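Endoglucanase, family GH5 (Zobellia galactanivorans, PDB 6GL2) hydrolyses hemicellulose, probably beta-glucans such as mixed-linked glucan, as a glycoside hydrolase of family 5. Local coordinates at residues R10-A13 with P14-V18; D261-I264 with V265-R269; F230-F234 with C235-T239; K139-G142 with D143-F147; T158-E161 with W162-G165. One frame throughout, in Å; residues are numbered along the deposited sequence.

How the contacts relate
All five contacts decorate a (beta/alpha)8 barrel. Contacts 1, 2 and 4 gather at the end where the strands begin: contact 1 touches contact 4 through the salt bridge from R10 NE to D143 OD2 (2.9 Å), and contact 2 through a probable hydrogen bond from K15 NZ to I264 O (2.9 Å). Contact 3, on the short helix 232-237, and contact 5, in the loop after strand 145-148, lie at the end that carries the active site in barrels of this family, their centres about 18 Å apart. Contact 3 lies about 33 Å from contact 1, centre to centre. It adjoins a magnesium site seen in a structure of this protein, though no ion is bound here.

Contact 1. Residues R10-A13 with P14-V18; sequences REIA and PKEFV
R10 and I12 both lie against F17, each crossing its side chain at about a right angle. I12 comes in at the ring edge, its CG2 4.0 Å from F17 CD2, near the plane of the ring. The guanidinium of R10 approaches obliquely: NH2 is 3.9 Å from F17 CE2, and the two planes are turned 52° apart. I12 CD1 also lies over one face of that guanidinium, toward its rim. F17 CG stands anti to the backbone N (chi1 -174°), which swings the ring back toward the residues that precede the helix. A13 is the N-cap residue, and its carbonyl O accepts a nearly straight bond from F17 N (3.0 Å, 174°), closing the first turn. R10 NE forms a salt bridge with D143, and NH2 bonds to Y101 OH. The N-terminal helix 14-20 packs under the (beta/alpha)8 barrel at the end where the strands begin: P14, F17 and V18 all touch I223 near the start of strand 222-227, and the F17 ring meets Y101 edge-to-face.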
loop_
_atom_site.group_PDB
_atom_site.type_symbol
_atom_site.label_atom_id
_atom_site.label_comp_id
_atom_site.label_asym_id
_atom_site.label_seq_id
_atom_site.Cartn_x
_atom_site.Cartn_y
_atom_site.Cartn_z
ATOM N N ARG A 10 -16.250 7.132 -12.664
ATOM C CA ARG A 10 -15.773 7.638 -13.965
ATOM C C ARG A 10 -15.354 6.565 -14.926
ATOM O O ARG A 10 -14.995 5.470 -14.555
ATOM C CB ARG A 10 -14.635 8.582 -13.767
ATOM C CG ARG A 10 -14.884 9.819 -12.928
ATOM C CD ARG A 10 -13.627 10.514 -12.513
ATOM N NE ARG A 10 -12.981 9.838 -11.373
ATOM C CZ ARG A 10 -11.902 10.296 -10.774
ATOM N NH1 ARG A 10 -11.272 11.383 -11.181
ATOM N NH2 ARG A 10 -11.482 9.621 -9.664
ATOM N N GLU A 11 -15.358 6.912 -16.228
ATOM C CA GLU A 11 -14.634 6.121 -17.227
ATOM C C GLU A 11 -13.269 6.848 -17.211
ATOM O O GLU A 11 -13.142 8.016 -17.591
ATOM C CB GLU A 11 -15.291 6.170 -18.628
ATOM C CG GLU A 11 -16.666 5.454 -18.686
ATOM C CD GLU A 11 -16.638 3.951 -18.749
ATOM O OE1 GLU A 11 -17.744 3.320 -18.895
ATOM O OE2 GLU A 11 -15.539 3.343 -18.720
ATOM N N ILE A 12 -12.269 6.210 -16.591
ATOM C CA ILE A 12 -10.974 6.763 -16.395
ATOM C C ILE A 12 -9.902 5.718 -16.434
ATOM O O ILE A 12 -9.990 4.708 -15.760
ATOM C CB ILE A 12 -10.889 7.604 -15.104
ATOM C CG1 ILE A 12 -9.558 8.379 -14.995
ATOM C CG2 ILE A 12 -11.222 6.750 -13.851
ATOM C CD1 ILE A 12 -9.517 9.408 -13.897
ATOM N N ALA A 13 -8.885 5.942 -17.259
ATOM C CA ALA A 13 -7.803 4.993 -17.460
ATOM C C ALA A 13 -6.923 5.034 -16.183
ATOM O O ALA A 13 -6.691 6.095 -15.596
ATOM C CB ALA A 13 -6.940 5.411 -18.689
ATOM N N PRO A 14 -6.353 3.881 -15.848
ATOM C CA PRO A 14 -5.411 3.874 -14.695
ATOM C C PRO A 14 -4.289 4.883 -14.679
ATOM O O PRO A 14 -4.026 5.508 -13.669
ATOM C CB PRO A 14 -4.895 2.457 -14.679
ATOM C CG PRO A 14 -5.974 1.648 -15.246
ATOM C CD PRO A 14 -6.575 2.539 -16.338
ATOM N N LYS A 15 -3.654 5.209 -15.820
ATOM C CA LYS A 15 -2.534 6.123 -15.714
ATOM C C LYS A 15 -2.989 7.538 -15.316
ATOM O O LYS A 15 -2.305 8.258 -14.552
ATOM C CB LYS A 15 -1.689 6.147 -16.975
ATOM C CG LYS A 15 -0.921 4.829 -17.154
ATOM C CD LYS A 15 0.057 4.838 -18.311
ATOM C CE LYS A 15 0.814 3.508 -18.429
ATOM N NZ LYS A 15 1.573 3.517 -19.745
ATOM N N GLU A 16 -4.263 8.023 -15.856
ATOM C CA GLU A 16 -4.754 9.304 -15.435
ATOM C C GLU A 16 -5.251 9.264 -13.966
ATOM O O GLU A 16 -5.161 10.263 -13.281
ATOM C CB GLU A 16 -5.822 9.785 -16.394
ATOM C CG GLU A 16 -6.296 11.177 -16.111
ATOM C CD GLU A 16 -5.198 12.262 -16.034
ATOM O OE1 GLU A 16 -4.294 12.378 -16.935
ATOM O OE2 GLU A 16 -5.224 13.013 -15.022
ATOM N N PHE A 17 -5.886 8.159 -13.612
ATOM C CA PHE A 17 -6.299 7.968 -12.192
ATOM C C PHE A 17 -5.103 8.092 -11.254
ATOM O O PHE A 17 -5.214 8.835 -10.246
ATOM C CB PHE A 17 -6.956 6.647 -12.150
ATOM C CG PHE A 17 -7.595 6.316 -10.815
ATOM C CD1 PHE A 17 -6.845 5.745 -9.758
ATOM C CD2 PHE A 17 -8.957 6.502 -10.602
ATOM C CE1 PHE A 17 -7.449 5.441 -8.558
ATOM C CE2 PHE A 17 -9.574 6.196 -9.407
ATOM C CZ PHE A 17 -8.794 5.630 -8.390
ATOM N N VAL A 18 -3.977 7.502 -11.557
ATOM C CA VAL A 18 -2.851 7.557 -10.692
ATOM C C VAL A 18 -2.267 8.942 -10.586
ATOM O O VAL A 18 -1.800 9.379 -9.588
ATOM C CB VAL A 18 -1.802 6.445 -11.040
ATOM C CG1 VAL A 18 -0.456 6.658 -10.391
ATOM C CG2 VAL A 18 -2.389 5.083 -10.687
#

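Contact 2. Residues D261-I264 with V265-R269; sequences DKFI and VEDNR
K262 and E266 both send CG anti to the backbone N (chi1 176° in each), and a bend at chi2 of K262 (69°) turns its chain alongside the extended glutamate, so that the two point the same way. Their meeting is an i to i+4 salt bridge on the last turns of helix 246-266, one of the outer helices of the (beta/alpha)8 barrel. K262 NZ lies 3.0 Å from E266 OE2, on the syn lone pair of that oxygen, with a weak second bond to OE1. NZ also bonds to N211 OD1, and a methionine in place of K262 would probably leave the E266 carboxylate without its counter-charge and N211 without this donor. The backbone widens here into a pi-type turn: E266 N donates to D261 O at 2.9 Å, and D267 N more weakly to K262 O. The ring of F263 carries K262 CG over one face, toward its rim; D267 OD2 is 3.5 Å from F263 CD1, its carboxylate turned 63° from the ring plane. F263 also meets Y213 edge-to-face. N268 then takes a positive phi and turns the chain back: R269 N bonds to F263 O (2.8 Å), while the R269 guanidinium reaches the D219 and V222 carbonyls. Beside this turn, I264 CA makes a C-H...O contact of 3.3 Å with R269 O.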
loop_
_atom_site.group_PDB
_atom_site.type_symbol
_atom_site.label_atom_id
_atom_site.label_comp_id
_atom_site.label_asym_id
_atom_site.label_seq_id
_atom_site.Cartn_x
_atom_site.Cartn_y
_atom_site.Cartn_z
ATOM N N ASP A 261 10.116 1.173 -16.760
ATOM C CA ASP A 261 10.349 0.415 -18.024
ATOM C C ASP A 261 9.530 -0.857 -18.148
ATOM O O ASP A 261 8.991 -1.206 -19.210
ATOM C CB ASP A 261 11.835 0.174 -18.242
ATOM C CG ASP A 261 12.625 1.465 -18.502
ATOM O OD1 ASP A 261 12.040 2.520 -18.773
ATOM O OD2 ASP A 261 13.898 1.361 -18.409
ATOM N N LYS A 262 9.395 -1.577 -17.018
ATOM C CA LYS A 262 8.667 -2.854 -17.005
ATOM C C LYS A 262 7.173 -2.559 -17.048
ATOM O O LYS A 262 6.461 -3.018 -17.892
ATOM C CB LYS A 262 8.994 -3.716 -15.789
ATOM C CG LYS A 262 8.191 -4.998 -15.707
ATOM C CD LYS A 262 8.681 -5.890 -16.858
ATOM C CE LYS A 262 8.239 -7.343 -16.864
ATOM N NZ LYS A 262 8.951 -7.998 -18.026
ATOM N N PHE A 263 6.658 -1.811 -16.062
ATOM C CA PHE A 263 5.210 -1.679 -15.909
ATOM C C PHE A 263 4.575 -0.639 -16.822
ATOM O O PHE A 263 3.543 -0.908 -17.399
ATOM C CB PHE A 263 4.837 -1.425 -14.453
ATOM C CG PHE A 263 5.271 -2.549 -13.532
ATOM C CD1 PHE A 263 4.732 -3.792 -13.709
ATOM C CD2 PHE A 263 6.122 -2.371 -12.451
ATOM C CE1 PHE A 263 5.092 -4.813 -12.848
ATOM C CE2 PHE A 263 6.436 -3.413 -11.555
ATOM C CZ PHE A 263 5.926 -4.632 -11.797
ATOM N N ILE A 264 5.106 0.549 -16.787
ATOM C CA ILE A 264 4.526 1.648 -17.509
ATOM C C ILE A 264 4.737 1.532 -19.040
ATOM O O ILE A 264 3.776 1.696 -19.813
ATOM C CB ILE A 264 5.060 3.025 -17.020
ATOM C CG1 ILE A 264 4.727 3.214 -15.493
ATOM C CG2 ILE A 264 4.499 4.165 -17.929
ATOM C CD1 ILE A 264 5.315 4.379 -14.793
ATOM N N VAL A 265 5.970 1.272 -19.413
ATOM C CA VAL A 265 6.337 1.194 -20.876
ATOM C C VAL A 265 5.977 -0.209 -21.374
ATOM O O VAL A 265 5.053 -0.357 -22.183
ATOM C CB VAL A 265 7.801 1.573 -21.084
ATOM C CG1 VAL A 265 8.218 1.336 -22.561
ATOM C CG2 VAL A 265 8.094 2.966 -20.601
ATOM N N GLU A 266 6.629 -1.243 -20.918
ATOM C CA GLU A 266 6.362 -2.551 -21.495
ATOM C C GLU A 266 4.921 -3.053 -21.281
ATOM O O GLU A 266 4.298 -3.601 -22.188
ATOM C CB GLU A 266 7.386 -3.571 -21.013
ATOM C CG GLU A 266 7.154 -5.011 -21.470
ATOM C CD GLU A 266 7.793 -6.051 -20.544
ATOM O OE1 GLU A 266 9.050 -5.944 -20.340
ATOM O OE2 GLU A 266 7.019 -6.935 -20.008
ATOM N N ASP A 267 4.369 -2.898 -20.060
ATOM C CA ASP A 267 3.092 -3.541 -19.694
ATOM C C ASP A 267 1.880 -2.605 -19.861
ATOM O O ASP A 267 0.727 -3.058 -19.706
ATOM C CB ASP A 267 3.118 -4.033 -18.245
ATOM C CG ASP A 267 4.120 -5.224 -17.930
ATOM O OD1 ASP A 267 4.651 -5.881 -18.818
ATOM O OD2 ASP A 267 4.323 -5.520 -16.721
ATOM N N ASN A 268 2.082 -1.329 -20.159
ATOM C CA ASN A 268 1.029 -0.318 -20.191
ATOM C C ASN A 268 0.138 -0.282 -18.949
ATOM O O ASN A 268 -1.094 -0.374 -19.054
ATOM C CB ASN A 268 0.164 -0.482 -21.474
ATOM C CG ASN A 268 -0.789 0.705 -21.672
ATOM O OD1 ASN A 268 -1.867 0.561 -22.301
ATOM N ND2 ASN A 268 -0.451 1.873 -21.095
ATOM N N ARG A 269 0.852 -0.303 -17.814
ATOM C CA ARG A 269 0.188 -0.260 -16.512
ATOM C C ARG A 269 0.634 0.948 -15.738
ATOM O O ARG A 269 1.778 1.358 -15.790
ATOM C CB ARG A 269 0.516 -1.470 -15.716
ATOM C CG ARG A 269 0.018 -2.761 -16.254
ATOM C CD ARG A 269 -1.455 -2.938 -15.943
ATOM N NE ARG A 269 -2.075 -4.030 -16.665
ATOM C CZ ARG A 269 -3.370 -4.245 -16.683
ATOM N NH1 ARG A 269 -4.197 -3.564 -15.881
ATOM N NH2 ARG A 269 -3.831 -5.229 -17.430
#

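Contact 3. Residues F230-F234 with C235-T239; sequences FPYQF and CLDGT
P231, behind a cis peptide bond, takes the N-cap position of helix 232-237; its O accepts C235 N (2.9 Å) in the first turn, and the helix then widens so that Y232 O accepts from both L236 N (2.9 Å) and D237 N (3.0 Å). Y232 CG sits between the backbone N and the carbonyl carbon (chi1 75°), bringing the ring edge to D237, whose OD2 lies near the ring plane, 3.4 Å from both CD1 and CE1. The carboxylate is turned 75° from that plane, and Q233 CD covers one face toward its rim. C235 SG meets F234 at the ring edge, 4.0 Å from CD2, as a sulfur-aromatic contact. The side chains of Q233 and P231 lie about 4 and 6 Å from those of D240 and D248, magnesium ligands in a structure of this protein, though no ion is bound here. F230 packs on helix 246-266 at A251, L252 and E255, F234 meets the rings of W243 and H290, and P231, F234 and C235 all touch helix 284-301.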
loop_
_atom_site.group_PDB
_atom_site.type_symbol
_atom_site.label_atom_id
_atom_site.label_comp_id
_atom_site.label_asym_id
_atom_site.label_seq_id
_atom_site.Cartn_x
_atom_site.Cartn_y
_atom_site.Cartn_z
ATOM N N PHE A 230 14.128 2.603 -1.106
ATOM C CA PHE A 230 15.403 2.673 -1.826
ATOM C C PHE A 230 16.128 3.971 -1.439
ATOM O O PHE A 230 15.574 5.022 -1.550
ATOM C CB PHE A 230 15.176 2.662 -3.340
ATOM C CG PHE A 230 16.443 2.371 -4.105
ATOM C CD1 PHE A 230 17.414 3.367 -4.234
ATOM C CD2 PHE A 230 16.754 1.103 -4.496
ATOM C CE1 PHE A 230 18.640 3.076 -4.849
ATOM C CE2 PHE A 230 17.951 0.832 -5.144
ATOM C CZ PHE A 230 18.908 1.824 -5.304
ATOM N N PRO A 231 17.410 3.874 -1.006
ATOM C CA PRO A 231 18.204 2.653 -0.828
ATOM C C PRO A 231 18.074 2.096 0.569
ATOM O O PRO A 231 18.023 2.877 1.510
ATOM C CB PRO A 231 19.644 3.121 -1.115
ATOM C CG PRO A 231 19.609 4.505 -0.537
ATOM C CD PRO A 231 18.230 5.059 -0.836
ATOM N N TYR A 232 17.942 0.791 0.716
ATOM C CA TYR A 232 17.561 0.265 1.996
ATOM C C TYR A 232 18.560 0.529 3.123
ATOM O O TYR A 232 18.195 0.522 4.299
ATOM C CB TYR A 232 17.199 -1.237 1.862
ATOM C CG TYR A 232 18.401 -2.105 1.712
ATOM C CD1 TYR A 232 19.119 -2.557 2.822
ATOM C CD2 TYR A 232 18.872 -2.446 0.445
ATOM C CE1 TYR A 232 20.244 -3.357 2.653
ATOM C CE2 TYR A 232 19.987 -3.276 0.279
ATOM C CZ TYR A 232 20.660 -3.703 1.395
ATOM O OH TYR A 232 21.800 -4.512 1.260
ATOM N N GLN A 233 19.835 0.645 2.781
ATOM C CA GLN A 233 20.831 0.886 3.796
ATOM C C GLN A 233 20.597 2.216 4.556
ATOM O O GLN A 233 20.846 2.316 5.740
ATOM C CB GLN A 233 22.191 0.983 3.125
ATOM C CG GLN A 233 22.646 -0.341 2.531
ATOM C CD GLN A 233 22.281 -0.532 1.088
ATOM O OE1 GLN A 233 21.402 0.141 0.472
ATOM N NE2 GLN A 233 23.025 -1.496 0.469
ATOM N N PHE A 234 20.126 3.202 3.823
ATOM C CA PHE A 234 19.699 4.527 4.333
ATOM C C PHE A 234 18.283 4.461 4.895
ATOM O O PHE A 234 18.012 4.966 5.979
ATOM C CB PHE A 234 19.770 5.513 3.225
ATOM C CG PHE A 234 19.343 6.884 3.597
ATOM C CD1 PHE A 234 20.214 7.744 4.262
ATOM C CD2 PHE A 234 18.075 7.424 3.290
ATOM C CE1 PHE A 234 19.849 9.025 4.635
ATOM C CE2 PHE A 234 17.726 8.700 3.632
ATOM C CZ PHE A 234 18.596 9.515 4.323
ATOM N N CYS A 235 17.375 3.821 4.208
ATOM C CA CYS A 235 15.958 3.919 4.537
ATOM C C CYS A 235 15.478 3.001 5.652
ATOM O O CYS A 235 14.610 3.365 6.444
ATOM C CB CYS A 235 15.096 3.730 3.315
ATOM S SG CYS A 235 15.248 4.913 2.027
ATOM N N LEU A 236 15.998 1.765 5.643
ATOM C CA LEU A 236 15.570 0.726 6.566
ATOM C C LEU A 236 16.555 0.351 7.613
ATOM O O LEU A 236 16.188 0.269 8.811
ATOM C CB LEU A 236 15.155 -0.524 5.781
ATOM C CG LEU A 236 13.953 -0.392 4.825
ATOM C CD1 LEU A 236 13.658 -1.683 4.082
ATOM C CD2 LEU A 236 12.735 0.102 5.600
ATOM N N ASP A 237 17.771 0.103 7.211
ATOM C CA ASP A 237 18.728 -0.458 8.179
ATOM C C ASP A 237 19.374 0.571 9.082
ATOM O O ASP A 237 19.809 0.213 10.190
ATOM C CB ASP A 237 19.864 -1.151 7.452
ATOM C CG ASP A 237 19.434 -2.404 6.782
ATOM O OD1 ASP A 237 18.255 -2.846 7.014
ATOM O OD2 ASP A 237 20.305 -2.932 6.023
ATOM N N GLY A 238 19.462 1.808 8.629
ATOM C CA GLY A 238 20.163 2.835 9.393
ATOM C C GLY A 238 21.697 2.669 9.423
ATOM O O GLY A 238 22.410 3.371 10.209
ATOM N N THR A 239 22.212 1.811 8.519
ATOM C CA THR A 239 23.631 1.509 8.428
ATOM C C THR A 239 24.352 2.594 7.633
ATOM O O THR A 239 25.555 2.791 7.769
ATOM C CB THR A 239 23.887 0.109 7.810
ATOM O OG1 THR A 239 23.539 0.074 6.421
ATOM C CG2 THR A 239 23.114 -0.971 8.572
#

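Contact 4. Residues K139-G142 with D143-F147; sequences KTYG and DYLIF
G142 and L145 are the ends of a type I beta turn that leads the chain into strand 145-148, the fourth strand of the (beta/alpha)8 barrel. L145 N donates to G142 O at 3.2 Å, a fairly straight bond (164°) whose donor is tilted out of the carbonyl plane. The same carbonyl also accepts from R194 NH2, which bonds to L145 O as well, so that one arginine ties both ends of the turn. Inside the turn lies D143, its carboxylate paired with R10, whose charge is likely to keep it ionised. L145 carries the apolar side of the contact: its CG stands anti to the backbone N (chi1 -179°), a setting that brings CD2 against Y141, and the side chain goes on to pack against V102 and I104 of the adjacent strand 101-105. The Y141 side chain crosses it at a slant, with its hydroxyl bonded to E89 and N93. L145 CD2 lies 3.6 Å from Y141 CB and 3.8 Å from Y141 CG.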
loop_
_atom_site.group_PDB
_atom_site.type_symbol
_atom_site.label_atom_id
_atom_site.label_comp_id
_atom_site.label_asym_id
_atom_site.label_seq_id
_atom_site.Cartn_x
_atom_site.Cartn_y
_atom_site.Cartn_z
ATOM N N LYS A 139 -19.264 -1.615 -1.451
ATOM C CA LYS A 139 -19.716 -1.695 -2.846
ATOM C C LYS A 139 -20.321 -0.477 -3.420
ATOM O O LYS A 139 -20.053 -0.148 -4.577
ATOM C CB LYS A 139 -20.701 -2.841 -3.012
ATOM C CG LYS A 139 -21.128 -3.137 -4.465
ATOM C CD LYS A 139 -21.425 -4.649 -4.720
ATOM C CE LYS A 139 -22.571 -5.167 -3.907
ATOM N NZ LYS A 139 -22.909 -6.592 -4.160
ATOM N N THR A 140 -20.968 0.341 -2.619
ATOM C CA THR A 140 -21.648 1.529 -3.168
ATOM C C THR A 140 -20.756 2.722 -3.222
ATOM O O THR A 140 -21.134 3.793 -3.735
ATOM C CB THR A 140 -22.891 1.884 -2.413
ATOM O OG1 THR A 140 -22.587 2.325 -1.072
ATOM C CG2 THR A 140 -23.924 0.736 -2.490
ATOM N N TYR A 141 -19.526 2.662 -2.687
ATOM C CA TYR A 141 -18.605 3.798 -2.731
ATOM C C TYR A 141 -18.147 4.042 -4.169
ATOM O O TYR A 141 -18.008 3.127 -4.931
ATOM C CB TYR A 141 -17.387 3.557 -1.771
ATOM C CG TYR A 141 -17.761 3.711 -0.354
ATOM C CD1 TYR A 141 -18.426 2.824 0.339
ATOM C CD2 TYR A 141 -17.444 4.875 0.283
ATOM C CE1 TYR A 141 -18.819 3.047 1.673
ATOM C CE2 TYR A 141 -17.824 5.109 1.594
ATOM C CZ TYR A 141 -18.476 4.164 2.305
ATOM O OH TYR A 141 -18.890 4.377 3.602
ATOM N N GLY A 142 -17.908 5.275 -4.473
ATOM C CA GLY A 142 -17.419 5.695 -5.781
ATOM C C GLY A 142 -15.914 5.489 -5.929
ATOM O O GLY A 142 -15.277 4.788 -5.110
ATOM N N ASP A 143 -15.364 5.943 -7.011
ATOM C CA ASP A 143 -14.042 5.501 -7.453
ATOM C C ASP A 143 -12.854 6.190 -6.735
ATOM O O ASP A 143 -11.725 5.872 -7.007
ATOM C CB ASP A 143 -13.895 5.638 -9.005
ATOM C CG ASP A 143 -13.908 7.037 -9.488
ATOM O OD1 ASP A 143 -13.736 8.004 -8.790
ATOM O OD2 ASP A 143 -13.946 7.205 -10.787
ATOM N N TYR A 144 -13.134 7.041 -5.741
ATOM C CA TYR A 144 -12.085 7.492 -4.904
ATOM C C TYR A 144 -11.678 6.413 -3.887
ATOM O O TYR A 144 -10.585 6.569 -3.302
ATOM C CB TYR A 144 -12.443 8.821 -4.180
ATOM C CG TYR A 144 -12.320 10.036 -5.095
ATOM C CD1 TYR A 144 -13.232 10.309 -6.098
ATOM C CD2 TYR A 144 -11.330 10.929 -4.847
ATOM C CE1 TYR A 144 -13.087 11.443 -6.947
ATOM C CE2 TYR A 144 -11.180 12.091 -5.653
ATOM C CZ TYR A 144 -12.057 12.276 -6.664
ATOM O OH TYR A 144 -11.930 13.416 -7.498
ATOM N N LEU A 145 -12.497 5.387 -3.722
ATOM C CA LEU A 145 -12.098 4.245 -2.886
ATOM C C LEU A 145 -11.511 3.170 -3.789
ATOM O O LEU A 145 -12.162 2.693 -4.713
ATOM C CB LEU A 145 -13.361 3.739 -2.099
ATOM C CG LEU A 145 -13.070 2.576 -1.174
ATOM C CD1 LEU A 145 -12.076 2.999 -0.098
ATOM C CD2 LEU A 145 -14.361 1.933 -0.585
ATOM N N ILE A 146 -10.319 2.748 -3.379
ATOM C CA ILE A 146 -9.488 1.804 -4.124
ATOM C C ILE A 146 -9.236 0.594 -3.227
ATOM O O ILE A 146 -9.081 0.713 -1.990
ATOM C CB ILE A 146 -8.108 2.450 -4.381
ATOM C CG1 ILE A 146 -8.252 3.743 -5.259
ATOM C CG2 ILE A 146 -7.113 1.512 -5.134
ATOM C CD1 ILE A 146 -7.121 4.725 -5.020
ATOM N N PHE A 147 -9.329 -0.606 -3.806
ATOM C CA PHE A 147 -8.932 -1.802 -3.044
ATOM C C PHE A 147 -7.528 -2.242 -3.412
ATOM O O PHE A 147 -7.148 -2.179 -4.581
ATOM C CB PHE A 147 -9.839 -2.983 -3.378
ATOM C CG PHE A 147 -11.306 -2.795 -2.974
ATOM C CD1 PHE A 147 -11.682 -1.953 -1.915
ATOM C CD2 PHE A 147 -12.313 -3.476 -3.607
ATOM C CE1 PHE A 147 -13.039 -1.810 -1.609
ATOM C CE2 PHE A 147 -13.654 -3.357 -3.276
ATOM C CZ PHE A 147 -14.000 -2.496 -2.293
#

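Contact 5. Residues T158-E161 with W162-G165; sequences TPEE and WKGG
W162 and E161 lie side by side in a loop between strand 145-148 and helix 167-186, with glutamate stacked on indole. E161 CG stands 3.7 Å from the centroid of the five-membered ring and only 7° off its normal, a CH-pi contact, and the carboxylate plane is 19° from the ring plane. The first torsion of E161, CG anti to the backbone N (chi1 178°), and its extended chain lay it along the indole. The W162 backbone N donates to a water that in turn donates to P159 O. At K163, N bonds to E160 O (2.9 Å), closing a type I turn, while CB lies 3.8 Å from E160 OE1. G164 N donates at 2.7 Å to a second water, which donates to E161 O. G165 N comes back to E160 O (2.9 Å) from the opposite face of the carbonyl to K163 N, so this one oxygen accepts two backbone N-H groups; both glycines have positive phi. E161 OE2 forms a salt bridge with R154 NE and OE1 takes G157 N, and an alanine here would probably leave R154 without its counter-charge and uncover one face of the indole. Such bonds to both oxygens probably hold the carboxylate flat over the ring, whose contact with it is stacking, since W162 NE1 is badly angled for a bond to OE2.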
loop_
_atom_site.group_PDB
_atom_site.type_symbol
_atom_site.label_atom_id
_atom_site.label_comp_id
_atom_site.label_asym_id
_atom_site.label_seq_id
_atom_site.Cartn_x
_atom_site.Cartn_y
_atom_site.Cartn_z
ATOM N N THR A 158 12.094 -17.070 5.068
ATOM C CA THR A 158 12.760 -17.836 4.057
ATOM C C THR A 158 13.906 -17.019 3.427
ATOM O O THR A 158 13.843 -15.762 3.426
ATOM C CB THR A 158 11.760 -18.322 2.951
ATOM O OG1 THR A 158 11.206 -17.165 2.270
ATOM C CG2 THR A 158 10.671 -19.228 3.483
ATOM N N PRO A 159 14.918 -17.640 2.866
ATOM C CA PRO A 159 16.018 -16.871 2.357
ATOM C C PRO A 159 15.594 -15.879 1.238
ATOM O O PRO A 159 16.267 -14.823 1.102
ATOM C CB PRO A 159 16.987 -17.960 1.823
ATOM C CG PRO A 159 16.676 -19.195 2.586
ATOM C CD PRO A 159 15.213 -19.121 2.884
ATOM N N GLU A 160 14.633 -16.236 0.381
ATOM C CA GLU A 160 14.234 -15.387 -0.735
ATOM C C GLU A 160 13.124 -14.397 -0.341
ATOM O O GLU A 160 12.641 -13.713 -1.232
ATOM C CB GLU A 160 13.835 -16.272 -1.904
ATOM C CG GLU A 160 14.921 -17.248 -2.351
ATOM C CD GLU A 160 16.232 -16.570 -2.561
ATOM O OE1 GLU A 160 16.317 -15.751 -3.519
ATOM O OE2 GLU A 160 17.172 -16.856 -1.750
ATOM N N GLU A 161 12.722 -14.351 0.891
ATOM C CA GLU A 161 11.614 -13.470 1.338
ATOM C C GLU A 161 11.693 -12.082 0.770
ATOM O O GLU A 161 10.672 -11.594 0.224
ATOM C CB GLU A 161 11.601 -13.351 2.778
ATOM C CG GLU A 161 10.534 -12.423 3.327
ATOM C CD GLU A 161 10.446 -12.427 4.808
ATOM O OE1 GLU A 161 11.245 -13.058 5.595
ATOM O OE2 GLU A 161 9.625 -11.690 5.376
ATOM N N TRP A 162 12.844 -11.458 0.869
ATOM C CA TRP A 162 13.046 -10.058 0.409
ATOM C C TRP A 162 13.811 -9.978 -0.876
ATOM O O TRP A 162 14.317 -8.886 -1.259
ATOM C CB TRP A 162 13.688 -9.234 1.545
ATOM C CG TRP A 162 12.845 -9.179 2.742
ATOM C CD1 TRP A 162 13.135 -9.678 4.002
ATOM C CD2 TRP A 162 11.520 -8.601 2.881
ATOM N NE1 TRP A 162 12.127 -9.440 4.876
ATOM C CE2 TRP A 162 11.131 -8.773 4.248
ATOM C CE3 TRP A 162 10.631 -7.952 1.998
ATOM C CZ2 TRP A 162 9.953 -8.318 4.722
ATOM C CZ3 TRP A 162 9.431 -7.493 2.498
ATOM C CH2 TRP A 162 9.085 -7.697 3.824
ATOM N N LYS A 163 13.912 -11.099 -1.588
ATOM C CA LYS A 163 14.641 -11.218 -2.866
ATOM C C LYS A 163 13.808 -11.685 -4.062
ATOM O O LYS A 163 14.292 -12.171 -5.078
ATOM C CB LYS A 163 15.878 -12.116 -2.654
ATOM C CG LYS A 163 16.880 -11.580 -1.628
ATOM C CD LYS A 163 18.079 -12.552 -1.529
ATOM C CE LYS A 163 19.175 -12.074 -0.567
ATOM N NZ LYS A 163 20.473 -12.841 -0.702
ATOM N N GLY A 164 12.494 -11.449 -3.916
ATOM C CA GLY A 164 11.568 -11.842 -4.936
ATOM C C GLY A 164 10.994 -13.244 -4.889
ATOM O O GLY A 164 10.274 -13.686 -5.809
ATOM N N GLY A 165 11.302 -13.951 -3.799
ATOM C CA GLY A 165 10.613 -15.251 -3.597
ATOM C C GLY A 165 11.197 -16.421 -4.388
ATOM O O GLY A 165 12.162 -16.279 -5.117
HETATM O O HOH W 1 15.393 -12.345 1.955
HETATM O O HOH W 2 10.852 -10.149 -2.180
#